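Local coordinates for protein rhamnosidase B (Bacillus sp., PDB 2OKX) that hydrolyses terminal alpha-L-rhamnose from rhamnosides, as a glycoside hydrolase of family 78, probably with inversion at the sugar carbon, at residues W576-L585 with W629-E639; E647-K658 with L712-A722. All blocks are in the same frame, centred on the assembly; numbering follows the deposited sequence.

Contact 1 (W576-L585 with W629-E639); sequences WVGDSRNEAL and WTFFWILACRE. With GOL (glycerol), chain J.
Glu639 OE2 is gripped by Arg581 NE of the facing helix, which donates to it at 3.1 Å, and by a water, which also donates to Arg581 O. The other oxygen, Glu639 OE1, takes Arg581 NH1 at 2.7 Å on its syn lone pair, with an N-H...O angle of 159°. This side-on salt bridge holds guanidinium and carboxylate nearly coplanar. Arg581 reaches it by leaving the backbone with CG anti to N (chi1 -178°) and bending at chi2, so that its methylenes run over Phe632 O and Ala636, while Leu635 CD1 lies over the guanidinium face. An alanine in place of Arg581 would probably leave the Glu639 carboxylate without this countercharge and open a gap among Phe632, Leu635 and Ala636. Farther along, Gly578 CA sits over the five-membered ring of Trp629, 3.7 Å from its centroid; any side chain there would run into the indole. Beside it Asp579 OD2 accepts glycerol O3 at 2.8 Å, and glycerol C3 lies over the Trp576 face. Val577 CG1 fits against Trp633 CB at 3.5 Å. The axes of the short segments 577-585 and 629-639, two near-parallel helices of the six-hairpin alpha-barrel domain, approach to 7.9 Å, their N-to-C directions 31° apart; helix 801-813 supplies Glu809 as a second partner for Arg581, and helices 647-665 and 696-715 pack on segment 629-639.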
loop_
_atom_site.group_PDB
_atom_site.type_symbol
_atom_site.label_atom_id
_atom_site.label_comp_id
_atom_site.label_asym_id
_atom_site.label_seq_id
_atom_site.Cartn_x
_atom_site.Cartn_y
_atom_site.Cartn_z
ATOM N N TRP A 576 -1.999 -4.725 -5.540
ATOM C CA TRP A 576 -1.214 -4.921 -6.745
ATOM C C TRP A 576 -1.403 -6.380 -7.135
ATOM O O TRP A 576 -1.192 -7.286 -6.328
ATOM C CB TRP A 576 0.260 -4.620 -6.490
ATOM C CG TRP A 576 0.601 -3.157 -6.556
ATOM C CD1 TRP A 576 0.583 -2.253 -5.528
ATOM C CD2 TRP A 576 1.079 -2.448 -7.704
ATOM N NE1 TRP A 576 1.035 -1.026 -5.967
ATOM C CE2 TRP A 576 1.348 -1.122 -7.298
ATOM C CE3 TRP A 576 1.316 -2.809 -9.039
ATOM C CZ2 TRP A 576 1.846 -0.155 -8.179
ATOM C CZ3 TRP A 576 1.811 -1.845 -9.916
ATOM C CH2 TRP A 576 2.072 -0.535 -9.480
ATOM N N VAL A 577 -1.814 -6.595 -8.379
ATOM C CA VAL A 577 -2.092 -7.930 -8.886
ATOM C C VAL A 577 -0.917 -8.897 -8.841
ATOM O O VAL A 577 -1.057 -10.024 -8.363
ATOM C CB VAL A 577 -2.630 -7.839 -10.324
ATOM C CG1 VAL A 577 -2.978 -9.228 -10.852
ATOM C CG2 VAL A 577 -3.857 -6.932 -10.343
ATOM N N GLY A 578 0.238 -8.464 -9.330
ATOM C CA GLY A 578 1.395 -9.340 -9.329
ATOM C C GLY A 578 1.747 -9.862 -7.950
ATOM O O GLY A 578 1.983 -11.058 -7.769
ATOM N N ASP A 579 1.782 -8.966 -6.969
ATOM C CA ASP A 579 2.122 -9.345 -5.602
ATOM C C ASP A 579 1.162 -10.400 -5.049
ATOM O O ASP A 579 1.582 -11.348 -4.380
ATOM C CB ASP A 579 2.071 -8.127 -4.667
ATOM C CG ASP A 579 2.947 -6.976 -5.132
ATOM O OD1 ASP A 579 3.608 -6.353 -4.270
ATOM O OD2 ASP A 579 2.961 -6.677 -6.343
ATOM N N SER A 580 -0.125 -10.223 -5.334
ATOM C CA SER A 580 -1.158 -11.116 -4.825
ATOM C C SER A 580 -1.006 -12.599 -5.153
ATOM O O SER A 580 -1.496 -13.440 -4.407
ATOM C CB SER A 580 -2.540 -10.639 -5.285
ATOM O OG SER A 580 -2.766 -10.955 -6.645
ATOM N N ARG A 581 -0.356 -12.930 -6.263
ATOM C CA ARG A 581 -0.183 -14.341 -6.606
ATOM C C ARG A 581 0.637 -15.040 -5.522
ATOM O O ARG A 581 0.237 -16.089 -5.011
ATOM C CB ARG A 581 0.504 -14.493 -7.966
ATOM C CG ARG A 581 0.687 -15.947 -8.413
ATOM C CD ARG A 581 2.040 -16.514 -7.990
ATOM N NE ARG A 581 2.146 -17.945 -8.276
ATOM C CZ ARG A 581 3.283 -18.639 -8.233
ATOM N NH1 ARG A 581 3.285 -19.938 -8.509
ATOM N NH2 ARG A 581 4.422 -18.035 -7.922
ATOM N N ASN A 582 1.775 -14.453 -5.163
ATOM C CA ASN A 582 2.621 -15.039 -4.130
ATOM C C ASN A 582 1.950 -14.932 -2.768
ATOM O O ASN A 582 1.976 -15.872 -1.976
ATOM C CB ASN A 582 3.982 -14.339 -4.083
ATOM C CG ASN A 582 4.853 -14.667 -5.283
ATOM O OD1 ASN A 582 4.468 -15.440 -6.163
ATOM N ND2 ASN A 582 6.041 -14.079 -5.320
ATOM N N GLU A 583 1.343 -13.781 -2.497
ATOM C CA GLU A 583 0.679 -13.569 -1.223
ATOM C C GLU A 583 -0.434 -14.589 -0.989
ATOM O O GLU A 583 -0.634 -15.037 0.134
ATOM C CB GLU A 583 0.123 -12.143 -1.146
ATOM C CG GLU A 583 1.200 -11.068 -1.249
ATOM C CD GLU A 583 0.621 -9.660 -1.292
ATOM O OE1 GLU A 583 -0.226 -9.396 -2.168
ATOM O OE2 GLU A 583 1.018 -8.819 -0.457
ATOM N N ALA A 584 -1.144 -14.967 -2.048
ATOM C CA ALA A 584 -2.226 -15.939 -1.907
ATOM C C ALA A 584 -1.673 -17.297 -1.487
ATOM O O ALA A 584 -2.211 -17.942 -0.592
ATOM C CB ALA A 584 -3.006 -16.072 -3.231
ATOM N N LEU A 585 -0.605 -17.735 -2.145
ATOM C CA LEU A 585 0.001 -19.025 -1.820
ATOM C C LEU A 585 0.515 -19.075 -0.385
ATOM O O LEU A 585 0.327 -20.075 0.312
ATOM C CB LEU A 585 1.147 -19.334 -2.782
ATOM C CG LEU A 585 0.749 -19.587 -4.240
ATOM C CD1 LEU A 585 1.999 -19.734 -5.086
ATOM C CD2 LEU A 585 -0.113 -20.838 -4.333
ATOM N N TRP A 629 2.153 -9.029 -14.566
ATOM C CA TRP A 629 1.178 -8.982 -13.484
ATOM C C TRP A 629 -0.123 -9.635 -13.934
ATOM O O TRP A 629 -0.745 -10.383 -13.180
ATOM C CB TRP A 629 0.900 -7.540 -13.037
ATOM C CG TRP A 629 1.884 -6.971 -12.020
ATOM C CD1 TRP A 629 1.613 -6.018 -11.074
ATOM C CD2 TRP A 629 3.286 -7.263 -11.901
ATOM N NE1 TRP A 629 2.753 -5.699 -10.381
ATOM C CE2 TRP A 629 3.794 -6.445 -10.866
ATOM C CE3 TRP A 629 4.163 -8.133 -12.567
ATOM C CZ2 TRP A 629 5.140 -6.468 -10.483
ATOM C CZ3 TRP A 629 5.502 -8.157 -12.185
ATOM C CH2 TRP A 629 5.977 -7.328 -11.151
ATOM N N THR A 630 -0.538 -9.357 -15.166
ATOM C CA THR A 630 -1.767 -9.954 -15.663
ATOM C C THR A 630 -1.556 -11.458 -15.835
ATOM O O THR A 630 -2.459 -12.254 -15.573
ATOM C CB THR A 630 -2.207 -9.307 -16.989
ATOM O OG1 THR A 630 -2.555 -7.937 -16.746
ATOM C CG2 THR A 630 -3.422 -10.028 -17.562
ATOM N N PHE A 631 -0.360 -11.851 -16.257
ATOM C CA PHE A 631 -0.071 -13.270 -16.419
ATOM C C PHE A 631 -0.094 -13.946 -15.047
ATOM O O PHE A 631 -0.515 -15.097 -14.926
ATOM C CB PHE A 631 1.299 -13.489 -17.079
ATOM C CG PHE A 631 1.434 -12.856 -18.443
ATOM C CD1 PHE A 631 0.315 -12.628 -19.238
ATOM C CD2 PHE A 631 2.687 -12.502 -18.934
ATOM C CE1 PHE A 631 0.443 -12.049 -20.507
ATOM C CE2 PHE A 631 2.825 -11.925 -20.201
ATOM C CZ PHE A 631 1.696 -11.699 -20.986
ATOM N N PHE A 632 0.357 -13.235 -14.015
ATOM C CA PHE A 632 0.362 -13.801 -12.669
ATOM C C PHE A 632 -1.062 -13.910 -12.147
ATOM O O PHE A 632 -1.364 -14.767 -11.313
ATOM C CB PHE A 632 1.221 -12.959 -11.716
ATOM C CG PHE A 632 2.688 -12.979 -12.047
ATOM C CD1 PHE A 632 3.249 -14.064 -12.720
ATOM C CD2 PHE A 632 3.512 -11.915 -11.695
ATOM C CE1 PHE A 632 4.606 -14.084 -13.040
ATOM C CE2 PHE A 632 4.865 -11.926 -12.010
ATOM C CZ PHE A 632 5.415 -13.015 -12.687
ATOM N N TRP A 633 -1.935 -13.037 -12.643
ATOM C CA TRP A 633 -3.341 -13.059 -12.256
ATOM C C TRP A 633 -3.952 -14.353 -12.794
ATOM O O TRP A 633 -4.729 -15.019 -12.111
ATOM C CB TRP A 633 -4.087 -11.860 -12.854
ATOM C CG TRP A 633 -5.588 -11.957 -12.722
ATOM C CD1 TRP A 633 -6.321 -11.841 -11.576
ATOM C CD2 TRP A 633 -6.529 -12.222 -13.772
ATOM N NE1 TRP A 633 -7.659 -12.017 -11.845
ATOM C CE2 TRP A 633 -7.815 -12.253 -13.185
ATOM C CE3 TRP A 633 -6.409 -12.435 -15.153
ATOM C CZ2 TRP A 633 -8.978 -12.491 -13.933
ATOM C CZ3 TRP A 633 -7.566 -12.672 -15.898
ATOM C CH2 TRP A 633 -8.832 -12.697 -15.284
ATOM N N ILE A 634 -3.607 -14.700 -14.031
ATOM C CA ILE A 634 -4.129 -15.923 -14.626
ATOM C C ILE A 634 -3.622 -17.107 -13.807
ATOM O O ILE A 634 -4.371 -18.031 -13.499
ATOM C CB ILE A 634 -3.680 -16.062 -16.098
ATOM C CG1 ILE A 634 -4.362 -14.976 -16.943
ATOM C CG2 ILE A 634 -4.033 -17.451 -16.628
ATOM C CD1 ILE A 634 -3.906 -14.931 -18.394
ATOM N N LEU A 635 -2.343 -17.059 -13.446
ATOM C CA LEU A 635 -1.736 -18.112 -12.640
ATOM C C LEU A 635 -2.505 -18.224 -11.325
ATOM O O LEU A 635 -2.898 -19.316 -10.917
ATOM C CB LEU A 635 -0.277 -17.770 -12.335
ATOM C CG LEU A 635 0.729 -18.916 -12.163
ATOM C CD1 LEU A 635 1.940 -18.387 -11.417
ATOM C CD2 LEU A 635 0.117 -20.080 -11.413
ATOM N N ALA A 636 -2.724 -17.088 -10.667
ATOM C CA ALA A 636 -3.440 -17.074 -9.396
ATOM C C ALA A 636 -4.844 -17.660 -9.531
ATOM O O ALA A 636 -5.326 -18.345 -8.624
ATOM C CB ALA A 636 -3.510 -15.652 -8.846
ATOM N N CYS A 637 -5.503 -17.384 -10.654
ATOM C CA CYS A 637 -6.843 -17.912 -10.894
ATOM C C CYS A 637 -6.776 -19.432 -10.964
ATOM O O CYS A 637 -7.593 -20.127 -10.363
ATOM C CB CYS A 637 -7.418 -17.366 -12.208
ATOM S SG CYS A 637 -7.973 -15.647 -12.134
ATOM N N ARG A 638 -5.803 -19.945 -11.707
ATOM C CA ARG A 638 -5.641 -21.384 -11.826
ATOM C C ARG A 638 -5.353 -21.986 -10.454
ATOM O O ARG A 638 -5.970 -22.971 -10.054
ATOM C CB ARG A 638 -4.482 -21.731 -12.763
ATOM C CG ARG A 638 -4.176 -23.222 -12.757
ATOM C CD ARG A 638 -2.954 -23.601 -13.563
ATOM N NE ARG A 638 -2.730 -25.043 -13.485
ATOM C CZ ARG A 638 -1.821 -25.708 -14.191
ATOM N NH1 ARG A 638 -1.031 -25.065 -15.040
ATOM N NH2 ARG A 638 -1.706 -27.021 -14.052
ATOM N N GLU A 639 -4.406 -21.386 -9.738
ATOM C CA GLU A 639 -4.030 -21.885 -8.421
ATOM C C GLU A 639 -5.187 -21.839 -7.432
ATOM O O GLU A 639 -5.328 -22.730 -6.601
ATOM C CB GLU A 639 -2.817 -21.108 -7.902
ATOM C CG GLU A 639 -1.542 -21.480 -8.644
ATOM C CD GLU A 639 -0.354 -20.607 -8.300
ATOM O OE1 GLU A 639 0.783 -21.033 -8.579
ATOM O OE2 GLU A 639 -0.546 -19.496 -7.769
HETATM C C1 GOL J . 4.316 -1.955 -5.365
HETATM O O1 GOL J . 5.013 -1.657 -4.292
HETATM C C2 GOL J . 4.831 -3.254 -5.992
HETATM O O2 GOL J . 4.781 -4.321 -5.057
HETATM C C3 GOL J . 3.997 -3.591 -7.224
HETATM O O3 GOL J . 4.430 -4.809 -7.824
HETATM O O HOH W 1 -1.685 -17.891 -6.244
#

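Contact 2 (E647-K658 with L712-A722); sequences EAFAARIWPAVK and LAAAAGATEEA
A Schellman motif ends helix 696-715, and the turn it makes lets both the helix end and the 3-10 segment 719-722 close round Trp654 of helix 647-665. Gly717 takes positive phi (85°) there, a conformation in which a CB would press on the preceding carbonyl. Trp654 has CG anti to its backbone nitrogen (chi1 169°), which swings the indole across to residues 712-722. One face receives Ala713 CB, 3.7 Å from the centroid of the six-membered ring and almost on its normal, a CH-pi contact; the opposite face carries Lys658 CB of its own helix. At the ring's edge NE1 donates to Glu721 OE1 at 3.1 Å, nearly straight at 166°. Glu721 OE1 lies in the indole plane, yet NE1 meets it from above the carboxylate plane. Toward the N-terminal end of segment 647-658, small residues let the backbones come close: Ala650 CB touches Ala715 CB at 3.5 Å, and Ala716 CB presses on Ala651 CA at 3.4 Å, tighter than usual. Leu712 is a knob in the hole formed by Ala650, Ile653, Trp654 and Val657, its CD1 3.8 Å from Val657 CG2. Lys658 NZ makes a weak bond to Glu721 O, at 3.2 Å, and stays 4.5 Å from Glu721 OE1, beyond a salt bridge, though its charge would probably still favour an ionised carboxylate. Alanine and leucine packing thus supplies the close fit, while the one strong polar bond fixes how the indole is turned and ties the 3-10 segment to the helix.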
loop_
_atom_site.group_PDB
_atom_site.type_symbol
_atom_site.label_atom_id
_atom_site.label_comp_id
_atom_site.label_asym_id
_atom_site.label_seq_id
_atom_site.Cartn_x
_atom_site.Cartn_y
_atom_site.Cartn_z
ATOM N N GLU A 647 -15.051 -25.337 -9.285
ATOM C CA GLU A 647 -15.299 -25.318 -10.723
ATOM C C GLU A 647 -16.212 -24.173 -11.145
ATOM O O GLU A 647 -16.068 -23.632 -12.240
ATOM C CB GLU A 647 -15.903 -26.655 -11.170
ATOM C CG GLU A 647 -14.878 -27.774 -11.308
ATOM C CD GLU A 647 -15.506 -29.113 -11.655
ATOM O OE1 GLU A 647 -14.767 -30.025 -12.084
ATOM O OE2 GLU A 647 -16.736 -29.259 -11.490
ATOM N N ALA A 648 -17.149 -23.808 -10.276
ATOM C CA ALA A 648 -18.076 -22.722 -10.568
ATOM C C ALA A 648 -17.305 -21.431 -10.804
ATOM O O ALA A 648 -17.622 -20.667 -11.719
ATOM C CB ALA A 648 -19.057 -22.546 -9.419
ATOM N N PHE A 649 -16.293 -21.182 -9.979
ATOM C CA PHE A 649 -15.492 -19.977 -10.141
ATOM C C PHE A 649 -14.720 -20.025 -11.454
ATOM O O PHE A 649 -14.619 -19.022 -12.154
ATOM C CB PHE A 649 -14.512 -19.801 -8.971
ATOM C CG PHE A 649 -13.382 -18.855 -9.277
ATOM C CD1 PHE A 649 -12.166 -19.335 -9.753
ATOM C CD2 PHE A 649 -13.558 -17.482 -9.159
ATOM C CE1 PHE A 649 -11.145 -18.460 -10.111
ATOM C CE2 PHE A 649 -12.547 -16.601 -9.516
ATOM C CZ PHE A 649 -11.336 -17.092 -9.996
ATOM N N ALA A 650 -14.173 -21.191 -11.783
ATOM C CA ALA A 650 -13.413 -21.348 -13.017
ATOM C C ALA A 650 -14.274 -20.970 -14.217
ATOM O O ALA A 650 -13.812 -20.305 -15.145
ATOM C CB ALA A 650 -12.926 -22.785 -13.156
ATOM N N ALA A 651 -15.532 -21.400 -14.187
ATOM C CA ALA A 651 -16.472 -21.113 -15.263
ATOM C C ALA A 651 -16.766 -19.617 -15.333
ATOM O O ALA A 651 -16.828 -19.039 -16.419
ATOM C CB ALA A 651 -17.768 -21.895 -15.044
ATOM N N ARG A 652 -16.941 -18.995 -14.170
ATOM C CA ARG A 652 -17.228 -17.566 -14.109
ATOM C C ARG A 652 -16.062 -16.714 -14.586
ATOM O O ARG A 652 -16.263 -15.688 -15.235
ATOM C CB ARG A 652 -17.578 -17.135 -12.680
ATOM C CG ARG A 652 -18.882 -17.687 -12.129
ATOM C CD ARG A 652 -19.300 -16.907 -10.890
ATOM N NE ARG A 652 -18.336 -17.028 -9.797
ATOM C CZ ARG A 652 -18.319 -18.028 -8.921
ATOM N NH1 ARG A 652 -17.404 -18.060 -7.962
ATOM N NH2 ARG A 652 -19.229 -18.992 -8.995
ATOM N N ILE A 653 -14.843 -17.141 -14.270
ATOM C CA ILE A 653 -13.654 -16.376 -14.630
ATOM C C ILE A 653 -13.039 -16.688 -15.997
ATOM O O ILE A 653 -12.301 -15.867 -16.541
ATOM C CB ILE A 653 -12.552 -16.534 -13.535
ATOM C CG1 ILE A 653 -11.688 -15.276 -13.478
ATOM C CG2 ILE A 653 -11.676 -17.750 -13.828
ATOM C CD1 ILE A 653 -12.416 -14.074 -12.924
ATOM N N TRP A 654 -13.336 -17.859 -16.557
ATOM C CA TRP A 654 -12.762 -18.234 -17.852
ATOM C C TRP A 654 -12.868 -17.158 -18.934
ATOM O O TRP A 654 -11.879 -16.839 -19.595
ATOM C CB TRP A 654 -13.386 -19.535 -18.373
ATOM C CG TRP A 654 -13.028 -19.822 -19.810
ATOM C CD1 TRP A 654 -13.897 -19.990 -20.852
ATOM C CD2 TRP A 654 -11.709 -19.930 -20.369
ATOM N NE1 TRP A 654 -13.202 -20.193 -22.023
ATOM C CE2 TRP A 654 -11.860 -20.161 -21.756
ATOM C CE3 TRP A 654 -10.416 -19.852 -19.834
ATOM C CZ2 TRP A 654 -10.764 -20.314 -22.617
ATOM C CZ3 TRP A 654 -9.326 -20.005 -20.691
ATOM C CH2 TRP A 654 -9.510 -20.233 -22.067
ATOM N N PRO A 655 -14.069 -16.594 -19.142
ATOM C CA PRO A 655 -14.234 -15.556 -20.167
ATOM C C PRO A 655 -13.248 -14.394 -20.026
ATOM O O PRO A 655 -12.657 -13.951 -21.013
ATOM C CB PRO A 655 -15.685 -15.120 -19.979
ATOM C CG PRO A 655 -16.349 -16.396 -19.567
ATOM C CD PRO A 655 -15.370 -16.956 -18.554
ATOM N N ALA A 656 -13.069 -13.903 -18.801
ATOM C CA ALA A 656 -12.147 -12.797 -18.559
ATOM C C ALA A 656 -10.717 -13.218 -18.875
ATOM O O ALA A 656 -9.911 -12.414 -19.348
ATOM C CB ALA A 656 -12.248 -12.333 -17.107
ATOM N N VAL A 657 -10.400 -14.482 -18.608
ATOM C CA VAL A 657 -9.064 -15.007 -18.871
ATOM C C VAL A 657 -8.822 -15.112 -20.373
ATOM O O VAL A 657 -7.776 -14.703 -20.878
ATOM C CB VAL A 657 -8.881 -16.405 -18.232
ATOM C CG1 VAL A 657 -7.555 -17.009 -18.666
ATOM C CG2 VAL A 657 -8.936 -16.290 -16.712
ATOM N N LYS A 658 -9.801 -15.668 -21.078
ATOM C CA LYS A 658 -9.720 -15.834 -22.526
ATOM C C LYS A 658 -9.614 -14.464 -23.196
ATOM O O LYS A 658 -8.786 -14.248 -24.084
ATOM C CB LYS A 658 -10.971 -16.565 -23.018
ATOM C CG LYS A 658 -11.027 -16.835 -24.510
ATOM C CD LYS A 658 -12.318 -17.567 -24.860
ATOM C CE LYS A 658 -12.403 -17.877 -26.343
ATOM N NZ LYS A 658 -11.267 -18.728 -26.787
ATOM N N LEU A 712 -8.194 -23.673 -16.340
ATOM C CA LEU A 712 -9.420 -22.929 -16.068
ATOM C C LEU A 712 -10.501 -23.276 -17.080
ATOM O O LEU A 712 -11.669 -23.444 -16.725
ATOM C CB LEU A 712 -9.140 -21.425 -16.094
ATOM C CG LEU A 712 -8.260 -20.936 -14.938
ATOM C CD1 LEU A 712 -7.750 -19.532 -15.216
ATOM C CD2 LEU A 712 -9.063 -20.982 -13.650
ATOM N N ALA A 713 -10.106 -23.380 -18.346
ATOM C CA ALA A 713 -11.045 -23.717 -19.409
ATOM C C ALA A 713 -11.650 -25.095 -19.153
ATOM O O ALA A 713 -12.861 -25.283 -19.267
ATOM C CB ALA A 713 -10.336 -23.700 -20.755
ATOM N N ALA A 714 -10.798 -26.053 -18.804
ATOM C CA ALA A 714 -11.245 -27.416 -18.537
ATOM C C ALA A 714 -12.118 -27.461 -17.289
ATOM O O ALA A 714 -13.181 -28.084 -17.284
ATOM C CB ALA A 714 -10.041 -28.335 -18.370
ATOM N N ALA A 715 -11.665 -26.801 -16.226
ATOM C CA ALA A 715 -12.425 -26.772 -14.985
ATOM C C ALA A 715 -13.762 -26.097 -15.251
ATOM O O ALA A 715 -14.762 -26.400 -14.602
ATOM C CB ALA A 715 -11.656 -26.011 -13.909
ATOM N N ALA A 716 -13.772 -25.186 -16.218
ATOM C CA ALA A 716 -14.984 -24.459 -16.574
ATOM C C ALA A 716 -15.910 -25.305 -17.440
ATOM O O ALA A 716 -17.064 -24.938 -17.665
ATOM C CB ALA A 716 -14.625 -23.168 -17.304
ATOM N N GLY A 717 -15.400 -26.434 -17.922
ATOM C CA GLY A 717 -16.200 -27.316 -18.755
ATOM C C GLY A 717 -16.205 -26.920 -20.221
ATOM O O GLY A 717 -17.164 -27.198 -20.943
ATOM N N ALA A 718 -15.129 -26.274 -20.661
ATOM C CA ALA A 718 -14.999 -25.836 -22.048
ATOM C C ALA A 718 -13.535 -25.911 -22.470
ATOM O O ALA A 718 -13.005 -24.986 -23.086
ATOM C CB ALA A 718 -15.509 -24.412 -22.192
ATOM N N THR A 719 -12.895 -27.029 -22.143
ATOM C CA THR A 719 -11.484 -27.241 -22.445
ATOM C C THR A 719 -11.042 -26.907 -23.873
ATOM O O THR A 719 -9.933 -26.408 -24.076
ATOM C CB THR A 719 -11.073 -28.696 -22.127
ATOM O OG1 THR A 719 -9.667 -28.856 -22.345
ATOM C CG2 THR A 719 -11.832 -29.671 -23.009
ATOM N N GLU A 720 -11.895 -27.177 -24.858
ATOM C CA GLU A 720 -11.552 -26.902 -26.253
ATOM C C GLU A 720 -11.298 -25.425 -26.546
ATOM O O GLU A 720 -10.516 -25.090 -27.438
ATOM C CB GLU A 720 -12.640 -27.429 -27.195
ATOM C CG GLU A 720 -14.065 -27.111 -26.775
ATOM C CD GLU A 720 -14.525 -27.962 -25.606
ATOM O OE1 GLU A 720 -14.445 -29.205 -25.707
ATOM O OE2 GLU A 720 -14.968 -27.389 -24.588
ATOM N N GLU A 721 -11.953 -24.543 -25.798
ATOM C CA GLU A 721 -11.776 -23.109 -25.998
ATOM C C GLU A 721 -10.353 -22.656 -25.675
ATOM O O GLU A 721 -10.027 -21.474 -25.799
ATOM C CB GLU A 721 -12.774 -22.325 -25.140
ATOM C CG GLU A 721 -14.210 -22.394 -25.640
ATOM C CD GLU A 721 -15.154 -21.513 -24.839
ATOM O OE1 GLU A 721 -14.819 -20.330 -24.614
ATOM O OE2 GLU A 721 -16.234 -21.998 -24.443
ATOM N N ALA A 722 -9.502 -23.597 -25.273
ATOM C CA ALA A 722 -8.121 -23.278 -24.927
ATOM C C ALA A 722 -7.089 -23.939 -25.836
ATOM O O ALA A 722 -5.887 -23.716 -25.680
ATOM C CB ALA A 722 -7.850 -23.663 -23.475
#

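How the contacts relate
Contact 1 and contact 2 lie 17 Å apart between centres, in series along the chain and within the same helical glycosidase domain. Helices 627-644 and 647-665 follow each other in the chain, and each gives a segment to one contact. They meet directly: Trp633 CH2 of contact 1 packs on Val657 CG2 of contact 2 at 3.9 Å, and Leu712 CD2 comes 3.7 Å from Cys637 O. Contact 1 is buried, about 17 Å from the chain centre, and holds a glycerol, probably from the crystallisation liquor, which may mark a pocket. Contact 2 is farther out, about 31 Å from that centre, and only partly buried.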